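Local coordinates for copper-containing nitrite reductase (Hyphomicrobium denitrificans 1NES1, PDB 6TFO), which probably catalyses the one-electron reduction of nitrite to nitric oxide with copper, accepting electrons from a cytochrome c, at residues L34-A39 with N74-Q79; E372-V377 with T389-V394; H376-G381 with I403-L408. One frame throughout, in Å; residues are numbered along the deposited sequence.

Interaction 1. Residues L34-A39 with N74-Q79; sequences LRTGIA and NGEGAQ
Thr36 meets both Gly75 and Glu76 through its hydroxyl, and the polar contacts are short. OG1 of Thr36 accepts the backbone N-H of Gly75, N to OG1 2.8 Å and almost straight at 172°, and gives its own proton to Glu76 OE1 at 2.8 Å. With OG1 lying between the backbone N and the carbonyl carbon of Thr36 (chi1 67°), the hydroxyl faces the loop and is gripped from two directions. OE1 is approached on its syn side, about 20° out of the carboxylate plane. The other oxygen, OE2, takes the N-H of Ala78 at 2.8 Å and also bonds His80 NE2, so the carboxylate is held at both oxygens. Within 74-79, Asn74 ND2 bonds Ala78 O at 2.7 Å.

A CA-H...O contact puts Gly75 CA 3.1 Å from Thr36 O; a CB on this residue would run into that oxygen, consistent with glycine at this position. Apolar packing comes from Arg35 CG, 3.7 Å from Gly75 CA.

His80 is a copper ligand, and Thr36 also touches the ligand Met127. The network is thus a second shell that probably helps to orient the ligand His80 in the type 1 copper site of the N-terminal cupredoxin domain.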
loop_
_atom_site.group_PDB
_atom_site.type_symbol
_atom_site.label_atom_id
_atom_site.label_comp_id
_atom_site.label_asym_id
_atom_site.label_seq_id
_atom_site.Cartn_x
_atom_site.Cartn_y
_atom_site.Cartn_z
ATOM N N LEU C 34 24.107 2.394 7.476
ATOM C CA LEU C 34 23.903 2.924 6.105
ATOM C C LEU C 34 22.967 1.979 5.357
ATOM O O LEU C 34 23.224 0.762 5.383
ATOM C CB LEU C 34 25.239 3.032 5.374
ATOM C CG LEU C 34 26.299 3.915 6.026
ATOM C CD1 LEU C 34 27.543 3.968 5.131
ATOM C CD2 LEU C 34 25.787 5.321 6.300
ATOM N N ARG C 35 21.930 2.543 4.728
ATOM C CA ARG C 35 21.042 1.850 3.761
ATOM C C ARG C 35 21.405 2.365 2.360
ATOM O O ARG C 35 21.496 3.591 2.177
ATOM C CB ARG C 35 19.578 2.062 4.157
ATOM C CG ARG C 35 18.571 1.392 3.237
ATOM C CD ARG C 35 17.155 1.406 3.789
ATOM N NE ARG C 35 16.995 0.256 4.671
ATOM C CZ ARG C 35 16.767 0.291 5.988
ATOM N NH1 ARG C 35 16.596 1.439 6.633
ATOM N NH2 ARG C 35 16.671 -0.850 6.648
ATOM N N THR C 36 21.649 1.460 1.414
ATOM C CA THR C 36 21.845 1.821 -0.006
ATOM C C THR C 36 20.487 2.258 -0.571
ATOM O O THR C 36 19.459 1.752 -0.104
ATOM C CB THR C 36 22.448 0.668 -0.813
ATOM O OG1 THR C 36 21.470 -0.370 -0.868
ATOM C CG2 THR C 36 23.736 0.160 -0.217
ATOM N N GLY C 37 20.489 3.162 -1.550
ATOM C CA GLY C 37 19.259 3.516 -2.284
ATOM C C GLY C 37 19.504 4.532 -3.379
ATOM O O GLY C 37 20.657 4.665 -3.855
ATOM N N ILE C 38 18.426 5.221 -3.755
ATOM C CA ILE C 38 18.373 6.295 -4.790
ATOM C C ILE C 38 17.874 7.563 -4.097
ATOM O O ILE C 38 16.791 7.534 -3.519
ATOM C CB ILE C 38 17.461 5.876 -5.959
ATOM C CG1 ILE C 38 17.810 4.488 -6.500
ATOM C CG2 ILE C 38 17.461 6.927 -7.057
ATOM C CD1 ILE C 38 19.185 4.371 -7.085
ATOM N N ALA C 39 18.660 8.628 -4.127
ATOM C CA ALA C 39 18.295 9.938 -3.553
ATOM C C ALA C 39 19.078 11.011 -4.311
ATOM O O ALA C 39 20.168 10.686 -4.833
ATOM C CB ALA C 39 18.575 9.954 -2.075
ATOM N N ASN C 74 21.333 -3.323 2.491
ATOM C CA ASN C 74 20.885 -3.184 1.085
ATOM C C ASN C 74 19.442 -2.658 1.064
ATOM O O ASN C 74 18.564 -3.332 1.614
ATOM C CB ASN C 74 21.013 -4.526 0.380
ATOM C CG ASN C 74 20.848 -4.413 -1.114
ATOM O OD1 ASN C 74 19.934 -3.735 -1.574
ATOM N ND2 ASN C 74 21.712 -5.087 -1.861
ATOM N N GLY C 75 19.212 -1.492 0.458
ATOM C CA GLY C 75 17.882 -0.845 0.367
ATOM C C GLY C 75 17.115 -1.279 -0.879
ATOM O O GLY C 75 15.961 -1.738 -0.729
ATOM N N GLU C 76 17.732 -1.185 -2.065
ATOM C CA GLU C 76 17.010 -1.226 -3.369
ATOM C C GLU C 76 17.303 -2.502 -4.181
ATOM O O GLU C 76 16.508 -2.807 -5.053
ATOM C CB GLU C 76 17.314 0.048 -4.150
ATOM C CG GLU C 76 18.574 -0.022 -5.001
ATOM C CD GLU C 76 19.849 -0.329 -4.236
ATOM O OE1 GLU C 76 20.068 0.299 -3.168
ATOM O OE2 GLU C 76 20.601 -1.207 -4.706
ATOM N N GLY C 77 18.381 -3.236 -3.920
ATOM C CA GLY C 77 18.518 -4.626 -4.414
ATOM C C GLY C 77 19.611 -4.801 -5.455
ATOM O O GLY C 77 19.645 -5.864 -6.085
ATOM N N ALA C 78 20.491 -3.820 -5.634
ATOM C CA ALA C 78 21.721 -3.997 -6.448
ATOM C C ALA C 78 22.822 -4.554 -5.537
ATOM O O ALA C 78 22.587 -4.644 -4.346
ATOM C CB ALA C 78 22.124 -2.700 -7.104
ATOM N N GLN C 79 23.963 -4.964 -6.084
ATOM C CA GLN C 79 25.108 -5.443 -5.271
ATOM C C GLN C 79 25.852 -4.215 -4.748
ATOM O O GLN C 79 26.030 -3.239 -5.513
ATOM C CB GLN C 79 26.046 -6.352 -6.055
ATOM C CG GLN C 79 25.375 -7.637 -6.499
ATOM C CD GLN C 79 26.395 -8.668 -6.907
ATOM O OE1 GLN C 79 27.467 -8.361 -7.410
ATOM N NE2 GLN C 79 26.074 -9.914 -6.637
#

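Interaction 2. Residues E372-V377 with T389-V394; sequences EIFDHV and TGVQTV
Phe374 meets Val391 and Val394, and has more surface buried than any other residue of the contact, followed by Val391 and Val377. Phe374 and Val391 form an antiparallel hydrogen-bonded pair: Phe374 N to Val391 O is 2.9 Å, and Val391 N to Phe374 O is 3.1 Å. The ring of Phe374 leaves with CG anti to the carbonyl carbon (chi1 -60°), which carries CE2 past the Gln392 carbonyl to within 4.2 Å of Val394 CG1; the two side chains cross at about a right angle.

Val391 packs against Val377, whose CG2 sits 3.6 Å from Val391 CB. The other methyl of Val377, CG1, lies 3.8 Å from Val394 CG2, and these two side chains run past each other in opposite directions.

Two irregularities bend the ladder. Gly390, at positive phi, and Val391 both face Phe374 in a G1 bulge, and Gly390 N reaches Asp375 O at 3.2 Å. Asp375 and His376 form a classic bulge against Asp405.

Gln392 OE1 is hydrogen-bonded to ND1 of the copper ligand His227 of a neighbouring subunit. Strand 400-407 flanks 374-377 on its other edge, its Val404 and Phe406 touching the Phe374 ring, and Val369 of strand 365-370 also touches the Phe374 side chain.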
loop_
_atom_site.group_PDB
_atom_site.type_symbol
_atom_site.label_atom_id
_atom_site.label_comp_id
_atom_site.label_asym_id
_atom_site.label_seq_id
_atom_site.Cartn_x
_atom_site.Cartn_y
_atom_site.Cartn_z
ATOM N N GLU C 372 35.733 -12.054 33.863
ATOM C CA GLU C 372 35.613 -12.625 35.232
ATOM C C GLU C 372 34.727 -13.877 35.211
ATOM O O GLU C 372 34.031 -14.139 34.191
ATOM C CB GLU C 372 35.062 -11.595 36.220
ATOM C CG GLU C 372 36.147 -10.849 36.993
ATOM C CD GLU C 372 36.982 -11.692 37.940
ATOM O OE1 GLU C 372 38.083 -11.221 38.328
ATOM O OE2 GLU C 372 36.524 -12.808 38.300
ATOM N N ILE C 373 34.830 -14.653 36.298
ATOM C CA ILE C 373 34.030 -15.869 36.596
ATOM C C ILE C 373 33.424 -15.648 37.970
ATOM O O ILE C 373 34.100 -15.053 38.816
ATOM C CB ILE C 373 34.889 -17.138 36.540
ATOM C CG1 ILE C 373 35.794 -17.118 35.300
ATOM C CG2 ILE C 373 34.000 -18.378 36.610
ATOM C CD1 ILE C 373 36.685 -18.327 35.111
ATOM N N PHE C 374 32.179 -16.050 38.153
ATOM C CA PHE C 374 31.488 -15.869 39.445
ATOM C C PHE C 374 32.006 -16.935 40.414
ATOM O O PHE C 374 31.825 -18.127 40.121
ATOM C CB PHE C 374 29.971 -15.895 39.234
ATOM C CG PHE C 374 29.458 -14.814 38.319
ATOM C CD1 PHE C 374 29.949 -13.528 38.413
ATOM C CD2 PHE C 374 28.485 -15.086 37.378
ATOM C CE1 PHE C 374 29.483 -12.528 37.578
ATOM C CE2 PHE C 374 28.020 -14.089 36.542
ATOM C CZ PHE C 374 28.533 -12.816 36.627
ATOM N N ASP C 375 32.693 -16.522 41.487
ATOM C CA ASP C 375 33.162 -17.461 42.535
ATOM C C ASP C 375 31.913 -18.095 43.142
ATOM O O ASP C 375 31.869 -19.316 43.181
ATOM C CB ASP C 375 34.049 -16.767 43.564
ATOM C CG ASP C 375 35.434 -16.431 43.035
ATOM O OD1 ASP C 375 35.886 -17.108 42.121
ATOM O OD2 ASP C 375 36.044 -15.474 43.531
ATOM N N HIS C 376 30.919 -17.272 43.502
ATOM C CA HIS C 376 29.625 -17.688 44.110
ATOM C C HIS C 376 28.460 -17.063 43.342
ATOM O O HIS C 376 28.545 -15.887 42.992
ATOM C CB HIS C 376 29.576 -17.321 45.599
ATOM C CG HIS C 376 30.702 -17.920 46.365
ATOM N ND1 HIS C 376 31.869 -17.222 46.636
ATOM C CD2 HIS C 376 30.878 -19.169 46.845
ATOM C CE1 HIS C 376 32.702 -18.013 47.272
ATOM N NE2 HIS C 376 32.110 -19.208 47.415
ATOM N N VAL C 377 27.416 -17.857 43.104
ATOM C CA VAL C 377 26.120 -17.435 42.508
ATOM C C VAL C 377 25.011 -17.932 43.421
ATOM O O VAL C 377 24.866 -19.151 43.582
ATOM C CB VAL C 377 25.941 -17.990 41.081
ATOM C CG1 VAL C 377 24.541 -17.693 40.544
ATOM C CG2 VAL C 377 27.028 -17.488 40.131
ATOM N N THR C 389 29.226 -22.473 42.454
ATOM C CA THR C 389 30.643 -22.039 42.433
ATOM C C THR C 389 31.192 -22.186 41.015
ATOM O O THR C 389 30.863 -23.202 40.339
ATOM C CB THR C 389 31.476 -22.818 43.476
ATOM O OG1 THR C 389 31.242 -24.212 43.316
ATOM C CG2 THR C 389 31.124 -22.435 44.890
ATOM N N GLY C 390 32.054 -21.243 40.612
ATOM C CA GLY C 390 32.736 -21.278 39.301
ATOM C C GLY C 390 31.714 -21.297 38.172
ATOM O O GLY C 390 31.681 -22.322 37.421
ATOM N N VAL C 391 30.902 -20.227 38.098
ATOM C CA VAL C 391 29.783 -20.046 37.124
ATOM C C VAL C 391 30.102 -18.863 36.197
ATOM O O VAL C 391 30.344 -17.749 36.725
ATOM C CB VAL C 391 28.445 -19.850 37.864
ATOM C CG1 VAL C 391 27.339 -19.304 36.966
ATOM C CG2 VAL C 391 28.000 -21.138 38.540
ATOM N N GLN C 392 30.089 -19.092 34.872
ATOM C CA GLN C 392 30.354 -18.045 33.831
ATOM C C GLN C 392 29.172 -17.082 33.702
ATOM O O GLN C 392 29.430 -15.858 33.629
ATOM C CB GLN C 392 30.623 -18.640 32.451
ATOM C CG GLN C 392 29.473 -19.477 31.917
ATOM C CD GLN C 392 30.003 -20.374 30.830
ATOM O OE1 GLN C 392 30.673 -19.904 29.892
ATOM N NE2 GLN C 392 29.734 -21.669 30.971
ATOM N N THR C 393 27.933 -17.606 33.686
ATOM C CA THR C 393 26.713 -16.852 33.292
ATOM C C THR C 393 25.483 -17.400 34.025
ATOM O O THR C 393 25.308 -18.634 34.047
ATOM C CB THR C 393 26.545 -16.933 31.768
ATOM O OG1 THR C 393 27.702 -16.411 31.092
ATOM C CG2 THR C 393 25.305 -16.204 31.299
ATOM N N VAL C 394 24.628 -16.530 34.558
ATOM C CA VAL C 394 23.399 -16.975 35.291
ATOM C C VAL C 394 22.137 -16.316 34.707
ATOM O O VAL C 394 22.091 -15.079 34.633
ATOM C CB VAL C 394 23.532 -16.700 36.803
ATOM C CG1 VAL C 394 24.047 -15.287 37.078
ATOM C CG2 VAL C 394 22.225 -16.991 37.556
#

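Interaction 3. Residues H376-G381 with I403-L408; sequences HVYALG and IVDFKL
The His376 imidazole and the Tyr378 ring both meet the Asp405 carboxylate at their edges. Asp405 OD1 lies in the imidazole plane and takes the ND1 proton through its syn lone pair, ND1 to OD1 2.6 Å at an N-H...O angle of 156°, although the ring and carboxylate planes are 56° apart. With CG between the backbone N and carbonyl carbon (chi1 57°), the carboxylate swings toward strand 374-377. OD2 sits at the tyrosine edge, 3.9 Å from Tyr378 CE1. Ile403 O also lies at that edge, 3.4 Å from Tyr378 CD1, and Ile403 CG2 packs 3.7 Å from the same carbon.

Backbone bonds accompany it. Tyr378 N reaches Ile403 O at 2.9 Å and Asp405 N reaches His376 O at 3.1 Å; the return bond from His376 N to Asp405 O is weak at 3.3 Å. Val377 and Val404 lie side by side, CG2 to CG1 4.0 Å. Replacing Asp405 with an alanine would probably leave His376 ND1 without its acceptor and the imidazole freer to turn.

The antiparallel ladder, hydrogen-bonded at His376-Asp405 and non-hydrogen-bonded at Val377-Val404, is interrupted by the classic bulge of Asp375 and His376 opposite Asp405, within a Greek-key cupredoxin sheet.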
loop_
_atom_site.group_PDB
_atom_site.type_symbol
_atom_site.label_atom_id
_atom_site.label_comp_id
_atom_site.label_asym_id
_atom_site.label_seq_id
_atom_site.Cartn_x
_atom_site.Cartn_y
_atom_site.Cartn_z
ATOM N N HIS C 376 30.919 -17.272 43.502
ATOM C CA HIS C 376 29.625 -17.688 44.110
ATOM C C HIS C 376 28.460 -17.063 43.342
ATOM O O HIS C 376 28.545 -15.887 42.992
ATOM C CB HIS C 376 29.576 -17.321 45.599
ATOM C CG HIS C 376 30.702 -17.920 46.365
ATOM N ND1 HIS C 376 31.869 -17.222 46.636
ATOM C CD2 HIS C 376 30.878 -19.169 46.845
ATOM C CE1 HIS C 376 32.702 -18.013 47.272
ATOM N NE2 HIS C 376 32.110 -19.208 47.415
ATOM N N VAL C 377 27.416 -17.857 43.104
ATOM C CA VAL C 377 26.120 -17.435 42.508
ATOM C C VAL C 377 25.011 -17.932 43.421
ATOM O O VAL C 377 24.866 -19.151 43.582
ATOM C CB VAL C 377 25.941 -17.990 41.081
ATOM C CG1 VAL C 377 24.541 -17.693 40.544
ATOM C CG2 VAL C 377 27.028 -17.488 40.131
ATOM N N TYR C 378 24.219 -17.027 43.973
ATOM C CA TYR C 378 23.087 -17.390 44.861
ATOM C C TYR C 378 21.906 -17.697 43.941
ATOM O O TYR C 378 21.209 -16.771 43.521
ATOM C CB TYR C 378 22.900 -16.285 45.903
ATOM C CG TYR C 378 24.015 -16.198 46.925
ATOM C CD1 TYR C 378 25.297 -15.811 46.565
ATOM C CD2 TYR C 378 23.804 -16.559 48.245
ATOM C CE1 TYR C 378 26.324 -15.738 47.489
ATOM C CE2 TYR C 378 24.815 -16.492 49.185
ATOM C CZ TYR C 378 26.078 -16.079 48.807
ATOM O OH TYR C 378 27.068 -16.041 49.746
ATOM N N ALA C 379 21.753 -18.963 43.553
ATOM C CA ALA C 379 20.792 -19.446 42.540
ATOM C C ALA C 379 19.371 -19.058 42.972
ATOM O O ALA C 379 18.983 -19.339 44.159
ATOM C CB ALA C 379 20.918 -20.937 42.343
ATOM N N LEU C 380 18.651 -18.413 42.046
ATOM C CA LEU C 380 17.237 -17.987 42.190
ATOM C C LEU C 380 17.126 -17.016 43.364
ATOM O O LEU C 380 16.013 -16.826 43.870
ATOM C CB LEU C 380 16.349 -19.228 42.341
ATOM C CG LEU C 380 16.432 -20.220 41.173
ATOM C CD1 LEU C 380 15.505 -21.415 41.379
ATOM C CD2 LEU C 380 16.088 -19.536 39.850
ATOM N N GLY C 381 18.246 -16.383 43.726
ATOM C CA GLY C 381 18.326 -15.407 44.830
ATOM C C GLY C 381 18.134 -16.040 46.202
ATOM O O GLY C 381 17.721 -15.299 47.143
ATOM N N ILE C 403 22.673 -12.906 43.684
ATOM C CA ILE C 403 23.923 -12.330 44.224
ATOM C C ILE C 403 25.051 -13.082 43.540
ATOM O O ILE C 403 24.973 -14.315 43.482
ATOM C CB ILE C 403 23.958 -12.483 45.751
ATOM C CG1 ILE C 403 22.851 -11.655 46.412
ATOM C CG2 ILE C 403 25.337 -12.146 46.286
ATOM C CD1 ILE C 403 22.607 -11.996 47.866
ATOM N N VAL C 404 26.020 -12.363 43.004
ATOM C CA VAL C 404 27.284 -12.959 42.510
ATOM C C VAL C 404 28.415 -12.269 43.271
ATOM O O VAL C 404 28.266 -11.077 43.590
ATOM C CB VAL C 404 27.447 -12.813 40.987
ATOM C CG1 VAL C 404 26.335 -13.524 40.232
ATOM C CG2 VAL C 404 27.549 -11.357 40.567
ATOM N N ASP C 405 29.482 -13.003 43.570
ATOM C CA ASP C 405 30.749 -12.404 44.052
ATOM C C ASP C 405 31.911 -13.046 43.295
ATOM O O ASP C 405 31.750 -14.143 42.737
ATOM C CB ASP C 405 30.861 -12.476 45.578
ATOM C CG ASP C 405 30.756 -13.867 46.187
ATOM O OD1 ASP C 405 31.659 -14.715 45.898
ATOM O OD2 ASP C 405 29.781 -14.084 46.958
ATOM N N PHE C 406 33.025 -12.341 43.253
ATOM C CA PHE C 406 34.288 -12.807 42.647
ATOM C C PHE C 406 35.412 -11.961 43.241
ATOM O O PHE C 406 35.133 -10.859 43.783
ATOM C CB PHE C 406 34.193 -12.725 41.125
ATOM C CG PHE C 406 33.724 -11.382 40.623
ATOM C CD1 PHE C 406 32.373 -11.107 40.499
ATOM C CD2 PHE C 406 34.638 -10.390 40.306
ATOM C CE1 PHE C 406 31.945 -9.869 40.059
ATOM C CE2 PHE C 406 34.209 -9.144 39.884
ATOM C CZ PHE C 406 32.862 -8.890 39.758
ATOM N N LYS C 407 36.636 -12.483 43.191
ATOM C CA LYS C 407 37.851 -11.742 43.608
ATOM C C LYS C 407 38.454 -11.142 42.354
ATOM O O LYS C 407 38.606 -11.870 41.350
ATOM C CB LYS C 407 38.898 -12.601 44.329
ATOM C CG LYS C 407 39.866 -11.799 45.193
ATOM C CD LYS C 407 41.138 -12.500 45.566
ATOM C CE LYS C 407 41.879 -11.777 46.671
ATOM N NZ LYS C 407 42.790 -12.683 47.410
ATOM N N LEU C 408 38.758 -9.853 42.433
ATOM C CA LEU C 408 39.520 -9.149 41.389
ATOM C C LEU C 408 40.977 -9.550 41.563
ATOM O O LEU C 408 41.685 -8.908 42.345
ATOM C CB LEU C 408 39.281 -7.649 41.543
ATOM C CG LEU C 408 37.852 -7.217 41.225
ATOM C CD1 LEU C 408 37.665 -5.737 41.522
ATOM C CD2 LEU C 408 37.519 -7.546 39.776
#

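In the fold
From the N terminus, interaction 1 comes first and is complete before the others open: it brings the loop after strand 67-73 back onto strand 30-39, in the N-terminal domain, and its centre lies about 45 Å and 48 Å from those of interactions 2 and 3. The latter two start from the same strand, 374-377, and share His376 and Val377. Interaction 2 closes the shorter, hairpin loop to 389-394; interaction 3 spans that return strand and closes on 403-408. Strand 374-377 thus lies between 388-391 and 400-407 in one sheet, and the two contacts touch at Asp375 OD2 to Lys407 N, 3.1 Å. Past 388-391 the chain enters strand 393-396, in the companion sheet, before strand 400-407.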